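Local coordinates for uncharacterized protein C22E12.03c (PDB 4QYT) that converts methylglyoxal to D-lactate in a single glutathione-independent step and takes part in protection against reactive oxygen species, at residues A[8-13]-A[68-73]; A[25-28]-A[33-36]; A[87-90]-A[94-97]; A[100-103]-A[107-110]. One frame throughout, in Å; residues are numbered along the deposited sequence.

Contact 1: residues A[8-13]-A[68-73]; sequences CLFVAD and DDFAKQ. With EDO (1,2-ethanediol), chain F.
A cysteine sulfur held between two phenylalanines marks this contact. Cys8 SG lies over the centre of the Phe10 ring, 3.8 Å above its plane, and at the same time meets the rim of the Phe70 ring, its distance to the Phe70 centroid being 4.7 Å. CG of Phe70 is anti to the backbone N (chi1 -176°), which sends the ring off helix 67-73 toward strand 7-12, where its CZ lies 3.5 Å from Cys8 CB. The two rings approach from opposite directions with planes only 10° apart, yet they are slid so far past each other that they barely overlap; Phe10 CZ touches Phe70 CE2 at 3.6 Å. Val95 and Phe94 of helix 93-102 also pack on Phe10, and Tyr74 meets the Phe70 ring. With an alanine at Phe10 the sulfur loses the face it lies over, and a gap would probably open beside CE2 of Phe70, leaving that ring freer to shift. The three touching side chains are buried. Between these two segments the helix is thus joined to the sheet by dispersion and a sulfur-aromatic edge contact, with no hydrogen bond to fix the pairing.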
loop_
_atom_site.group_PDB
_atom_site.type_symbol
_atom_site.label_atom_id
_atom_site.label_comp_id
_atom_site.label_asym_id
_atom_site.label_seq_id
_atom_site.Cartn_x
_atom_site.Cartn_y
_atom_site.Cartn_z
ATOM N N CYS A 8 -4.171 15.170 -6.852
ATOM C CA CYS A 8 -3.145 14.609 -7.727
ATOM C C CYS A 8 -2.137 13.833 -6.891
ATOM O O CYS A 8 -1.493 14.415 -6.003
ATOM C CB CYS A 8 -2.395 15.729 -8.442
ATOM S SG CYS A 8 -0.937 15.160 -9.325
ATOM N N LEU A 9 -1.998 12.548 -7.194
ATOM C CA LEU A 9 -0.936 11.728 -6.616
ATOM C C LEU A 9 0.129 11.572 -7.709
ATOM O O LEU A 9 -0.056 10.879 -8.695
ATOM C CB LEU A 9 -1.547 10.400 -6.183
ATOM C CG LEU A 9 -0.663 9.405 -5.499
ATOM C CD1 LEU A 9 0.296 9.900 -4.514
ATOM C CD2 LEU A 9 -1.462 8.246 -4.966
ATOM N N PHE A 10 1.238 12.307 -7.528
ATOM C CA PHE A 10 2.338 12.166 -8.480
ATOM C C PHE A 10 2.949 10.787 -8.355
ATOM O O PHE A 10 3.022 10.195 -7.279
ATOM C CB PHE A 10 3.404 13.235 -8.222
ATOM C CG PHE A 10 3.049 14.608 -8.709
ATOM C CD1 PHE A 10 2.948 14.869 -10.067
ATOM C CD2 PHE A 10 2.875 15.681 -7.841
ATOM C CE1 PHE A 10 2.689 16.151 -10.533
ATOM C CE2 PHE A 10 2.639 16.957 -8.318
ATOM C CZ PHE A 10 2.548 17.201 -9.659
ATOM N N VAL A 11 3.519 10.321 -9.466
ATOM C CA VAL A 11 4.137 9.006 -9.524
ATOM C C VAL A 11 5.216 9.044 -10.595
ATOM O O VAL A 11 5.058 9.704 -11.621
ATOM C CB VAL A 11 3.099 7.885 -9.751
ATOM C CG1 VAL A 11 2.465 7.968 -11.141
ATOM C CG2 VAL A 11 3.638 6.492 -9.478
ATOM N N ALA A 12 6.306 8.324 -10.362
ATOM C CA ALA A 12 7.405 8.238 -11.304
ATOM C C ALA A 12 7.884 6.789 -11.310
ATOM O O ALA A 12 7.597 6.020 -10.392
ATOM C CB ALA A 12 8.521 9.173 -10.852
ATOM N N ASP A 13 8.706 6.428 -12.291
ATOM C CA ASP A 13 9.433 5.173 -12.149
ATOM C C ASP A 13 10.226 5.222 -10.851
ATOM O O ASP A 13 10.890 6.211 -10.549
ATOM C CB ASP A 13 10.304 4.948 -13.392
ATOM C CG ASP A 13 9.469 4.812 -14.622
ATOM O OD1 ASP A 13 8.647 3.903 -14.697
ATOM O OD2 ASP A 13 9.517 5.722 -15.482
ATOM N N ASP A 68 0.167 26.791 -13.233
ATOM C CA ASP A 68 -1.086 27.510 -13.053
ATOM C C ASP A 68 -2.259 26.658 -13.541
ATOM O O ASP A 68 -3.320 26.647 -12.902
ATOM C CB ASP A 68 -1.075 28.843 -13.793
ATOM C CG ASP A 68 -0.256 29.931 -13.084
ATOM O OD1 ASP A 68 0.024 29.801 -11.882
ATOM O OD2 ASP A 68 -0.019 30.981 -13.723
ATOM N N ASP A 69 -2.095 25.930 -14.663
ATOM C CA ASP A 69 -3.180 25.083 -15.123
ATOM C C ASP A 69 -3.437 23.936 -14.156
ATOM O O ASP A 69 -4.575 23.526 -13.913
ATOM C CB ASP A 69 -2.966 24.613 -16.558
ATOM C CG ASP A 69 -4.278 24.182 -17.182
ATOM O OD1 ASP A 69 -5.105 25.082 -17.419
ATOM O OD2 ASP A 69 -4.475 22.985 -17.417
ATOM N N PHE A 70 -2.345 23.385 -13.615
ATOM C CA PHE A 70 -2.447 22.368 -12.587
ATOM C C PHE A 70 -3.289 22.851 -11.424
ATOM O O PHE A 70 -4.174 22.142 -10.930
ATOM C CB PHE A 70 -1.051 21.962 -12.117
ATOM C CG PHE A 70 -1.070 20.842 -11.117
ATOM C CD1 PHE A 70 -1.290 21.083 -9.780
ATOM C CD2 PHE A 70 -0.771 19.558 -11.499
ATOM C CE1 PHE A 70 -1.240 20.064 -8.842
ATOM C CE2 PHE A 70 -0.660 18.525 -10.578
ATOM C CZ PHE A 70 -0.883 18.783 -9.246
ATOM N N ALA A 71 -3.035 24.086 -10.990
ATOM C CA ALA A 71 -3.758 24.641 -9.871
ATOM C C ALA A 71 -5.230 24.899 -10.159
ATOM O O ALA A 71 -6.056 24.946 -9.254
ATOM C CB ALA A 71 -3.092 25.937 -9.416
ATOM N N LYS A 72 -5.572 25.014 -11.437
ATOM C CA LYS A 72 -6.973 25.085 -11.838
ATOM C C LYS A 72 -7.674 23.730 -11.796
ATOM O O LYS A 72 -8.896 23.675 -11.784
ATOM C CB LYS A 72 -7.104 25.624 -13.257
ATOM C CG LYS A 72 -6.702 27.074 -13.404
ATOM C CD LYS A 72 -6.705 27.534 -14.851
ATOM C CE LYS A 72 -6.218 28.960 -15.038
ATOM N NZ LYS A 72 -6.199 29.289 -16.493
ATOM N N GLN A 73 -6.921 22.651 -11.779
ATOM C CA GLN A 73 -7.450 21.290 -11.833
ATOM C C GLN A 73 -7.420 20.558 -10.501
ATOM O O GLN A 73 -8.269 19.676 -10.283
ATOM C CB GLN A 73 -6.690 20.455 -12.869
ATOM C CG GLN A 73 -6.832 20.979 -14.282
ATOM C CD GLN A 73 -6.175 20.060 -15.289
ATOM O OE1 GLN A 73 -6.440 18.863 -15.326
ATOM N NE2 GLN A 73 -5.290 20.608 -16.119
HETATM C C1 EDO F . 2.968 29.208 -13.420
HETATM O O1 EDO F . 2.306 28.352 -14.367
HETATM C C2 EDO F . 4.476 29.223 -13.587
HETATM O O2 EDO F . 5.072 28.141 -12.848
#

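Contact 2: residues A[25-28]-A[33-36]. With EDO (1,2-ethanediol), chain E.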
loop_
_atom_site.group_PDB
_atom_site.type_symbol
_atom_site.label_atom_id
_atom_site.label_comp_id
_atom_site.label_asym_id
_atom_site.label_seq_id
_atom_site.Cartn_x
_atom_site.Cartn_y
_atom_site.Cartn_z
ATOM N N GLY A 25 -5.886 4.781 -1.720
ATOM C CA GLY A 25 -7.011 4.044 -1.200
ATOM C C GLY A 25 -7.851 4.839 -0.222
ATOM O O GLY A 25 -9.069 4.635 -0.134
ATOM N N ILE A 26 -7.208 5.716 0.522
ATOM C CA ILE A 26 -7.933 6.561 1.504
ATOM C C ILE A 26 -8.817 7.569 0.788
ATOM O O ILE A 26 -9.997 7.711 1.121
ATOM C CB ILE A 26 -6.930 7.186 2.484
ATOM C CG1 ILE A 26 -6.367 6.097 3.411
ATOM C CG2 ILE A 26 -7.565 8.307 3.313
ATOM C CD1 ILE A 26 -5.122 6.507 4.170
ATOM N N PHE A 27 -8.275 8.276 -0.209
ATOM C CA PHE A 27 -9.102 9.240 -0.944
ATOM C C PHE A 27 -10.184 8.559 -1.760
ATOM O O PHE A 27 -11.308 9.089 -1.828
ATOM C CB PHE A 27 -8.235 10.182 -1.780
ATOM C CG PHE A 27 -7.609 11.273 -0.982
ATOM C CD1 PHE A 27 -8.395 12.334 -0.560
ATOM C CD2 PHE A 27 -6.300 11.263 -0.592
ATOM C CE1 PHE A 27 -7.880 13.334 0.240
ATOM C CE2 PHE A 27 -5.786 12.282 0.205
ATOM C CZ PHE A 27 -6.610 13.314 0.660
ATOM N N LYS A 28 -9.910 7.385 -2.335
ATOM C CA LYS A 28 -10.966 6.656 -3.033
ATOM C C LYS A 28 -12.099 6.287 -2.061
ATOM O O LYS A 28 -13.295 6.445 -2.364
ATOM C CB LYS A 28 -10.400 5.396 -3.713
ATOM C CG LYS A 28 -9.674 5.720 -4.993
ATOM C CD LYS A 28 -10.643 5.677 -6.157
ATOM C CE LYS A 28 -9.996 6.014 -7.467
ATOM N NZ LYS A 28 -10.962 5.886 -8.607
ATOM N N PRO A 33 -12.309 12.733 -5.728
ATOM C CA PRO A 33 -11.590 12.459 -6.974
ATOM C C PRO A 33 -10.079 12.517 -6.831
ATOM O O PRO A 33 -9.564 13.466 -6.232
ATOM C CB PRO A 33 -12.108 13.533 -7.926
ATOM C CG PRO A 33 -13.445 13.881 -7.397
ATOM C CD PRO A 33 -13.345 13.773 -5.917
ATOM N N ILE A 34 -9.403 11.541 -7.432
ATOM C CA ILE A 34 -7.950 11.449 -7.377
ATOM C C ILE A 34 -7.443 10.871 -8.680
ATOM O O ILE A 34 -7.983 9.865 -9.157
ATOM C CB ILE A 34 -7.466 10.652 -6.136
ATOM C CG1 ILE A 34 -5.951 10.660 -6.026
ATOM C CG2 ILE A 34 -8.032 9.233 -6.084
ATOM C CD1 ILE A 34 -5.451 10.228 -4.664
ATOM N N ASP A 35 -6.407 11.518 -9.227
ATOM C CA ASP A 35 -5.705 11.034 -10.408
ATOM C C ASP A 35 -4.265 10.723 -10.024
ATOM O O ASP A 35 -3.668 11.489 -9.279
ATOM C CB ASP A 35 -5.620 12.103 -11.520
ATOM C CG ASP A 35 -6.927 12.456 -12.190
ATOM O OD1 ASP A 35 -7.830 11.597 -12.242
ATOM O OD2 ASP A 35 -7.009 13.583 -12.701
ATOM N N SER A 36 -3.694 9.693 -10.638
ATOM C CA SER A 36 -2.250 9.518 -10.620
ATOM C C SER A 36 -1.679 10.198 -11.842
ATOM O O SER A 36 -2.198 10.064 -12.956
ATOM C CB SER A 36 -1.869 8.041 -10.571
ATOM O OG SER A 36 -2.457 7.337 -11.653
HETATM C C1 EDO E . -4.431 3.885 -12.183
HETATM O O1 EDO E . -3.820 2.655 -12.369
HETATM C C2 EDO E . -4.125 4.718 -10.918
HETATM O O2 EDO E . -2.780 4.912 -10.868
HETATM O O HOH W 1 -11.164 9.188 -8.635
#
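Apolar packing of a helix on the strand that follows it makes up this contact, between the C-terminal part of helix 17-29 and the start of strand 34-39. Ile34 supplies the strand's side of it with two separate branches. Its CD1 reaches CB of Phe27 at 4.0 Å, while its CG2 meets the aliphatic chain of Lys28, lying 4.0 Å from Lys28 CE and about as far from CG. With CG1 anti to the backbone N of Ile34 (chi1 -175°) and the chain extended on to CD1, that methyl is carried to the helix. Phe27 offers its CB to the strand, but its ring leads away toward Leu174 and Leu175 of helix 167-178. These elements belong to a beta-alpha-beta unit, in which helix 17-29 connects the parallel neighbours 7-12 and 34-39 of the central sheet; Val7, on the first of those strands, packs against both Phe27 and Ile34. A bend at chi2 (-90°) turns the lysine chain across Ile34. Beyond the methylene groups, a water accepts a hydrogen bond from Ile34 N at 3.2 Å and a weak one from Lys28 NZ. The stronger partner of the ammonium group is Asp52 of the second subunit, in a salt bridge. Farther along the strand, Ser36 OG is hydrogen-bonded at 2.6 Å to O2 of an ethanediol, probably from the crystallisation liquor, which also bonds Glu54 N of the second subunit.

Contact 3: residues A[87-90]-A[94-97]; sequences KTLS and FVQQ
Gln96 and Ser90 form the one hydrogen bond that crosses this contact, from side-chain amide to backbone carbonyl. Gln96 NE2 donates to Ser90 O at 2.9 Å, and the bond is nearly straight, with an N-H...O angle of 174°. The acceptor lies in the plane of the glutamine amide, whereas the donor is tilted 23° from the carbonyl plane of Ser90. Beyond CG the glutamine chain is extended (chi2 160°), which carries the amide across to the last turn of helix 83-90. Ser90 O is gripped a second time by Thr122 OG1, so two donors satisfy this buried carbonyl oxygen near the end of its helix. The serine hydroxyl points elsewhere and is bonded to Ala86 O, one turn back in its own helix.

Van der Waals contact accounts for the rest. Val95 turns its branched end to the backbone carbonyl of Leu89: Val95 CB lies 3.4 Å from Leu89 O, and CG1 follows at 3.6 Å from that same oxygen. The side chains themselves meet more loosely, Leu89 CD2 standing 4.3 Å from Val95 CG2.

This is the junction of two consecutive helices, 83-90 and 93-102, separated by a short turn. Leu89 and Val95 both pack on Ile79 of strand 76-79, and Leu89 also reaches Phe10 and Ala12 of strand 7-12. Gln96 and Ser90 instead border helix 118-122, through Thr122 and Thr119, so the helix pair touches both the central sheet and that helix.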
loop_
_atom_site.group_PDB
_atom_site.type_symbol
_atom_site.label_atom_id
_atom_site.label_comp_id
_atom_site.label_asym_id
_atom_site.label_seq_id
_atom_site.Cartn_x
_atom_site.Cartn_y
_atom_site.Cartn_z
ATOM N N LYS A 87 13.790 10.992 -6.339
ATOM C CA LYS A 87 14.830 11.717 -7.044
ATOM C C LYS A 87 14.216 12.384 -8.263
ATOM O O LYS A 87 14.387 13.597 -8.480
ATOM C CB LYS A 87 15.953 10.772 -7.424
ATOM C CG LYS A 87 17.035 11.449 -8.253
ATOM C CD LYS A 87 18.176 10.494 -8.627
ATOM C CE LYS A 87 19.486 11.211 -8.867
ATOM N NZ LYS A 87 19.313 12.482 -9.625
ATOM N N THR A 88 13.449 11.625 -9.026
ATOM C CA THR A 88 12.846 12.196 -10.223
ATOM C C THR A 88 11.860 13.306 -9.886
ATOM O O THR A 88 11.931 14.413 -10.418
ATOM C CB THR A 88 12.198 11.079 -11.019
ATOM O OG1 THR A 88 13.229 10.240 -11.476
ATOM C CG2 THR A 88 11.412 11.614 -12.163
ATOM N N LEU A 89 10.915 13.025 -8.982
ATOM C CA LEU A 89 9.872 14.027 -8.712
ATOM C C LEU A 89 10.465 15.303 -8.130
ATOM O O LEU A 89 10.077 16.413 -8.512
ATOM C CB LEU A 89 8.789 13.421 -7.816
ATOM C CG LEU A 89 7.954 12.306 -8.441
ATOM C CD1 LEU A 89 7.027 11.696 -7.428
ATOM C CD2 LEU A 89 7.182 12.784 -9.648
ATOM N N SER A 90 11.376 15.152 -7.178
ATOM C CA SER A 90 11.935 16.293 -6.466
ATOM C C SER A 90 12.751 17.183 -7.409
ATOM O O SER A 90 12.946 18.361 -7.088
ATOM C CB SER A 90 12.770 15.895 -5.257
ATOM O OG SER A 90 13.955 15.230 -5.665
ATOM N N PHE A 94 8.294 21.148 -12.896
ATOM C CA PHE A 94 6.845 21.209 -12.806
ATOM C C PHE A 94 6.351 20.901 -11.392
ATOM O O PHE A 94 5.447 21.565 -10.874
ATOM C CB PHE A 94 6.252 20.243 -13.799
ATOM C CG PHE A 94 4.739 20.219 -13.823
ATOM C CD1 PHE A 94 4.057 21.080 -14.654
ATOM C CD2 PHE A 94 3.989 19.324 -13.065
ATOM C CE1 PHE A 94 2.680 21.055 -14.728
ATOM C CE2 PHE A 94 2.601 19.294 -13.141
ATOM C CZ PHE A 94 1.955 20.147 -13.999
ATOM N N VAL A 95 6.895 19.831 -10.801
ATOM C CA VAL A 95 6.515 19.445 -9.444
ATOM C C VAL A 95 6.862 20.514 -8.429
ATOM O O VAL A 95 6.062 20.890 -7.580
ATOM C CB VAL A 95 7.123 18.081 -9.073
ATOM C CG1 VAL A 95 6.826 17.721 -7.643
ATOM C CG2 VAL A 95 6.643 16.994 -10.015
ATOM N N GLN A 96 8.084 21.042 -8.554
ATOM C CA GLN A 96 8.521 22.119 -7.679
ATOM C C GLN A 96 7.613 23.359 -7.799
ATOM O O GLN A 96 7.303 24.021 -6.805
ATOM C CB GLN A 96 9.958 22.531 -8.000
ATOM C CG GLN A 96 10.993 21.440 -7.820
ATOM C CD GLN A 96 12.263 21.745 -8.584
ATOM O OE1 GLN A 96 12.402 22.821 -9.199
ATOM N NE2 GLN A 96 13.202 20.822 -8.541
ATOM N N GLN A 97 7.265 23.707 -9.037
ATOM C CA GLN A 97 6.411 24.863 -9.302
ATOM C C GLN A 97 5.034 24.690 -8.679
ATOM O O GLN A 97 4.465 25.625 -8.116
ATOM C CB GLN A 97 6.245 25.059 -10.810
ATOM C CG GLN A 97 7.507 25.556 -11.533
ATOM C CD GLN A 97 7.555 25.255 -13.045
ATOM O OE1 GLN A 97 6.720 24.537 -13.609
ATOM N NE2 GLN A 97 8.544 25.791 -13.694
#

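Contact 4: residues A[100-103]-A[107-110]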
loop_
_atom_site.group_PDB
_atom_site.type_symbol
_atom_site.label_atom_id
_atom_site.label_comp_id
_atom_site.label_asym_id
_atom_site.label_seq_id
_atom_site.Cartn_x
_atom_site.Cartn_y
_atom_site.Cartn_z
ATOM N N LYS A 100 5.479 25.119 -4.844
ATOM C CA LYS A 100 5.663 26.533 -4.524
ATOM C C LYS A 100 4.379 27.311 -4.671
ATOM O O LYS A 100 4.074 28.201 -3.846
ATOM C CB LYS A 100 6.751 27.133 -5.412
ATOM C CG LYS A 100 8.133 26.641 -5.073
ATOM C CD LYS A 100 9.179 27.183 -6.012
ATOM C CE LYS A 100 9.533 28.607 -5.632
ATOM N NZ LYS A 100 10.213 28.704 -4.294
ATOM N N GLU A 101 3.617 27.027 -5.726
ATOM C CA GLU A 101 2.353 27.717 -5.898
ATOM C C GLU A 101 1.370 27.387 -4.801
ATOM O O GLU A 101 0.611 28.253 -4.339
ATOM C CB GLU A 101 1.715 27.373 -7.246
ATOM C CG GLU A 101 0.359 28.013 -7.473
ATOM C CD GLU A 101 0.378 29.531 -7.389
ATOM O OE1 GLU A 101 1.372 30.142 -7.891
ATOM O OE2 GLU A 101 -0.697 30.103 -7.024
ATOM N N PHE A 102 1.329 26.116 -4.401
ATOM C CA PHE A 102 0.354 25.688 -3.436
ATOM C C PHE A 102 0.679 26.142 -2.028
ATOM O O PHE A 102 -0.213 26.266 -1.199
ATOM C CB PHE A 102 0.192 24.160 -3.453
ATOM C CG PHE A 102 -0.717 23.601 -4.511
ATOM C CD1 PHE A 102 -1.012 24.266 -5.671
ATOM C CD2 PHE A 102 -1.294 22.357 -4.324
ATOM C CE1 PHE A 102 -1.860 23.726 -6.599
ATOM C CE2 PHE A 102 -2.128 21.799 -5.256
ATOM C CZ PHE A 102 -2.415 22.488 -6.396
ATOM N N TYR A 103 1.968 26.317 -1.703
ATOM C CA TYR A 103 2.372 26.521 -0.304
ATOM C C TYR A 103 1.719 27.784 0.236
ATOM O O TYR A 103 1.802 28.857 -0.338
ATOM C CB TYR A 103 3.881 26.599 -0.183
ATOM C CG TYR A 103 4.371 26.620 1.250
ATOM C CD1 TYR A 103 4.253 25.509 2.058
ATOM C CD2 TYR A 103 4.838 27.782 1.835
ATOM C CE1 TYR A 103 4.644 25.499 3.382
ATOM C CE2 TYR A 103 5.259 27.791 3.165
ATOM C CZ TYR A 103 5.146 26.646 3.930
ATOM O OH TYR A 103 5.545 26.658 5.248
ATOM N N ASN A 107 -6.978 26.644 0.930
ATOM C CA ASN A 107 -7.663 25.530 0.314
ATOM C C ASN A 107 -6.844 24.792 -0.744
ATOM O O ASN A 107 -7.408 24.054 -1.559
ATOM C CB ASN A 107 -9.042 25.948 -0.168
ATOM C CG ASN A 107 -9.998 26.167 0.984
ATOM O OD1 ASN A 107 -10.204 25.233 1.773
ATOM N ND2 ASN A 107 -10.440 27.382 1.198
ATOM N N LYS A 108 -5.521 24.878 -0.635
ATOM C CA LYS A 108 -4.590 23.951 -1.291
ATOM C C LYS A 108 -3.826 23.202 -0.212
ATOM O O LYS A 108 -3.627 23.739 0.886
ATOM C CB LYS A 108 -3.600 24.699 -2.167
ATOM C CG LYS A 108 -4.187 25.507 -3.322
ATOM C CD LYS A 108 -4.943 24.661 -4.321
ATOM C CE LYS A 108 -5.274 25.462 -5.549
ATOM N NZ LYS A 108 -6.250 24.752 -6.456
ATOM N N TRP A 109 -3.291 22.038 -0.560
ATOM C CA TRP A 109 -2.603 21.179 0.413
ATOM C C TRP A 109 -1.517 20.405 -0.337
ATOM O O TRP A 109 -1.722 19.996 -1.498
ATOM C CB TRP A 109 -3.581 20.189 1.066
ATOM C CG TRP A 109 -4.742 20.860 1.750
ATOM C CD1 TRP A 109 -5.968 21.179 1.204
ATOM C CD2 TRP A 109 -4.733 21.449 3.052
ATOM N NE1 TRP A 109 -6.724 21.905 2.104
ATOM C CE2 TRP A 109 -5.981 22.076 3.239
ATOM C CE3 TRP A 109 -3.787 21.515 4.087
ATOM C CZ2 TRP A 109 -6.304 22.743 4.398
ATOM C CZ3 TRP A 109 -4.138 22.183 5.252
ATOM C CH2 TRP A 109 -5.390 22.719 5.402
ATOM N N ILE A 110 -0.384 20.215 0.350
ATOM C CA ILE A 110 0.750 19.458 -0.202
ATOM C C ILE A 110 1.083 18.348 0.763
ATOM O O ILE A 110 1.190 18.594 1.979
ATOM C CB ILE A 110 1.995 20.372 -0.317
ATOM C CG1 ILE A 110 1.723 21.638 -1.151
ATOM C CG2 ILE A 110 3.169 19.591 -0.912
ATOM C CD1 ILE A 110 2.626 22.760 -0.725
#
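One face of the Phe102 ring is covered by the aliphatic chain of Lys108: CD stands over the centre, 3.9 Å from the centroid and 10° off the ring normal, a CH-pi contact. At the edge of the ring, in its plane, Trp109 O lies 3.7 Å from Phe102 CD2. Ile110 CG1 also approaches near the ring plane and touches Phe102 CB at 3.7 Å. From there its CD1 continues to the backbone of Tyr103, 3.7 Å from Tyr103 N, at the edge of the tyrosine ring. CB and CG of the lysine already lie against the phenylalanine; the bend at chi2 (-61°) then brings CD over its centre, while NZ passes on to hydrogen bonds with Ala71 O and Tyr74 O. With an alanine at Phe102 the methylenes lose the ring they lie on, and the ammonium group would probably be less firmly aimed at those carbonyls. Asn157 ND2 joins the two segments from outside, bonded to both Phe102 O and Lys108 O. The contact packs the end of helix 93-102 against the beginning of strand 109-112. Its chemistry divides one lysine in two: apolar methylenes spent on a buried ring, and a cationic end probably stabilised by its carbonyl partners.

How the contacts relate
From the N terminus, strand 7-12 opens the long loop that contact 1 closes at helix 67-73. Contact 2, the tight return from helix 17-29 into strand 34-39, is nested inside that loop and touches contact 1 across neighbouring strands, where Leu9 N lies 2.9 Å from Asp35 O. Contacts 3 and 4 follow in series, each closing a short turn, and none cross. They share helix 93-102, contact 3 tying its start to helix 83-90 and contact 4 its end to strand 109-112. Both touch contact 1: Phe94 packs on Phe70, as does Phe102. Contact 2 lies apart from both, about 9 Å from contact 3 and 8 Å from contact 4 between nearest atoms.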